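Local atomic coordinates of spectinomycin 9-adenylyltransferase (Enterococcus faecalis, PDB entry 6SXJ), a protein that confers resistance to the antibiotic spectinomycin by transferring the adenylyl group of ATP to the drug's 9-hydroxyl, releasing diphosphate. Residues 30-35 and 47-52. Sequence-based numbering, arbitrary orientation.
Sequences TYMFGS and LDFLVV
Phe-33 sets its ring over the methylene of Asp-48, whose CB lies 4.0 Å from the ring centroid and 12° off its normal, a CH-pi contact. With CG set between the backbone N and the carbonyl carbon (chi1 67°), the ring swings across the neighbouring strand, where Phe-33 CE1 lies 3.8 Å from Leu-50 CB. An apolar ring suits this buried position: its edge meets Phe-49 O and Leu-50 N, and Met-133 and Ala-137 of helix 130-139 also touch it. On the opposite face of the sheet, Met-32 and Phe-49 run side by side; the flexible thioether bends at chi3 and brings SD obliquely to the Phe-49 ring, 4.1 Å from its centroid, a Met-aromatic contact. These antiparallel strands belong to the central mixed sheet of the nucleotidyltransferase domain. Gly-34 is the N-cap residue before helix 35-38; at its phi of 94° a side chain would collide with Phe-33 O, which glycine avoids. In the hydrogen-bonded pair Tyr-31 and Leu-50, Leu-50 N lies 2.7 Å from Tyr-31 O. The Tyr-31 ring turns an edge to Leu-50 O, while its hydroxyl bonds to Tyr-148 O. Phe-33 N bonds to Asp-48 O, and a water links Phe-33 O with Asp-48 N.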
loop_
_atom_site.group_PDB
_atom_site.type_symbol
_atom_site.label_atom_id
_atom_site.label_comp_id
_atom_site.label_asym_id
_atom_site.label_seq_id
_atom_site.Cartn_x
_atom_site.Cartn_y
_atom_site.Cartn_z
ATOM N N THR A 30 1.104 -17.075 0.223
ATOM C CA THR A 30 0.794 -15.965 -0.671
ATOM C C THR A 30 -0.590 -15.453 -0.303
ATOM O O THR A 30 -1.571 -16.198 -0.384
ATOM C CB THR A 30 0.841 -16.395 -2.139
ATOM O OG1 THR A 30 2.018 -17.175 -2.382
ATOM C CG2 THR A 30 0.869 -15.177 -3.036
ATOM N N TYR A 31 -0.667 -14.189 0.105
ATOM C CA TYR A 31 -1.925 -13.594 0.528
ATOM C C TYR A 31 -2.180 -12.322 -0.262
ATOM O O TYR A 31 -1.248 -11.609 -0.637
ATOM C CB TYR A 31 -1.922 -13.287 2.038
ATOM C CG TYR A 31 -1.425 -14.445 2.870
ATOM C CD1 TYR A 31 -0.071 -14.638 3.077
ATOM C CD2 TYR A 31 -2.311 -15.367 3.418
ATOM C CE1 TYR A 31 0.391 -15.705 3.811
ATOM C CE2 TYR A 31 -1.852 -16.437 4.164
ATOM C CZ TYR A 31 -0.502 -16.602 4.356
ATOM O OH TYR A 31 -0.034 -17.668 5.093
ATOM N N MET A 32 -3.455 -12.042 -0.509
ATOM C CA MET A 32 -3.886 -10.763 -1.042
ATOM C C MET A 32 -4.640 -10.004 0.042
ATOM O O MET A 32 -5.282 -10.599 0.912
ATOM C CB MET A 32 -4.750 -10.945 -2.283
ATOM C CG MET A 32 -4.155 -11.867 -3.321
ATOM S SD MET A 32 -4.837 -11.572 -4.987
ATOM C CE MET A 32 -6.525 -11.794 -4.809
ATOM N N PHE A 33 -4.529 -8.684 0.012
ATOM C CA PHE A 33 -5.164 -7.838 1.012
ATOM C C PHE A 33 -5.523 -6.503 0.372
ATOM O O PHE A 33 -5.305 -6.285 -0.825
ATOM C CB PHE A 33 -4.244 -7.642 2.221
ATOM C CG PHE A 33 -2.997 -6.854 1.911
ATOM C CD1 PHE A 33 -1.911 -7.464 1.307
ATOM C CD2 PHE A 33 -2.914 -5.510 2.225
ATOM C CE1 PHE A 33 -0.765 -6.755 1.021
ATOM C CE2 PHE A 33 -1.756 -4.782 1.942
ATOM C CZ PHE A 33 -0.682 -5.407 1.342
ATOM N N GLY A 34 -6.102 -5.617 1.168
ATOM C CA GLY A 34 -6.357 -4.268 0.713
ATOM C C GLY A 34 -7.749 -4.074 0.147
ATOM O O GLY A 34 -8.664 -4.885 0.328
ATOM N N SER A 35 -7.896 -2.956 -0.571
ATOM C CA SER A 35 -9.207 -2.541 -1.061
ATOM C C SER A 35 -9.909 -3.661 -1.817
ATOM O O SER A 35 -11.134 -3.802 -1.733
ATOM C CB SER A 35 -9.066 -1.308 -1.957
ATOM O OG SER A 35 -8.317 -1.613 -3.124
ATOM N N LEU A 47 -4.096 -4.839 -7.181
ATOM C CA LEU A 47 -3.843 -6.176 -6.661
ATOM C C LEU A 47 -2.675 -6.099 -5.680
ATOM O O LEU A 47 -1.522 -5.938 -6.095
ATOM C CB LEU A 47 -3.528 -7.139 -7.800
ATOM C CG LEU A 47 -4.615 -7.448 -8.837
ATOM C CD1 LEU A 47 -4.021 -8.324 -9.924
ATOM C CD2 LEU A 47 -5.784 -8.124 -8.149
ATOM N N ASP A 48 -2.970 -6.254 -4.390
ATOM C CA ASP A 48 -1.992 -6.114 -3.317
ATOM C C ASP A 48 -1.668 -7.492 -2.757
ATOM O O ASP A 48 -2.556 -8.180 -2.243
ATOM C CB ASP A 48 -2.524 -5.210 -2.204
ATOM C CG ASP A 48 -2.802 -3.792 -2.674
ATOM O OD1 ASP A 48 -1.830 -3.071 -2.978
ATOM O OD2 ASP A 48 -3.991 -3.392 -2.722
ATOM N N PHE A 49 -0.394 -7.874 -2.820
ATOM C CA PHE A 49 0.043 -9.188 -2.374
ATOM C C PHE A 49 1.007 -9.057 -1.205
ATOM O O PHE A 49 1.954 -8.261 -1.258
ATOM C CB PHE A 49 0.726 -9.956 -3.506
ATOM C CG PHE A 49 -0.166 -10.264 -4.660
ATOM C CD1 PHE A 49 -0.258 -9.398 -5.736
ATOM C CD2 PHE A 49 -0.890 -11.438 -4.690
ATOM C CE1 PHE A 49 -1.049 -9.693 -6.810
ATOM C CE2 PHE A 49 -1.699 -11.728 -5.751
ATOM C CZ PHE A 49 -1.787 -10.855 -6.816
ATOM N N LEU A 50 0.776 -9.857 -0.166
ATOM C CA LEU A 50 1.741 -10.077 0.902
ATOM C C LEU A 50 2.248 -11.508 0.797
ATOM O O LEU A 50 1.447 -12.454 0.744
ATOM C CB LEU A 50 1.126 -9.835 2.280
ATOM C CG LEU A 50 2.092 -9.898 3.462
ATOM C CD1 LEU A 50 3.017 -8.709 3.440
ATOM C CD2 LEU A 50 1.313 -9.939 4.755
ATOM N N VAL A 51 3.568 -11.661 0.741
ATOM C CA VAL A 51 4.215 -12.957 0.576
ATOM C C VAL A 51 5.153 -13.180 1.752
ATOM O O VAL A 51 5.887 -12.271 2.157
ATOM C CB VAL A 51 4.981 -13.036 -0.760
ATOM C CG1 VAL A 51 5.725 -14.361 -0.877
ATOM C CG2 VAL A 51 4.040 -12.839 -1.930
ATOM N N VAL A 52 5.132 -14.389 2.299
ATOM C CA VAL A 52 5.940 -14.741 3.458
ATOM C C VAL A 52 6.877 -15.874 3.072
ATOM O O VAL A 52 6.448 -16.864 2.465
ATOM C CB VAL A 52 5.071 -15.145 4.661
ATOM C CG1 VAL A 52 5.954 -15.468 5.862
ATOM C CG2 VAL A 52 4.092 -14.034 5.001
HETATM O O HOH W 1 -5.674 -7.008 -3.551
#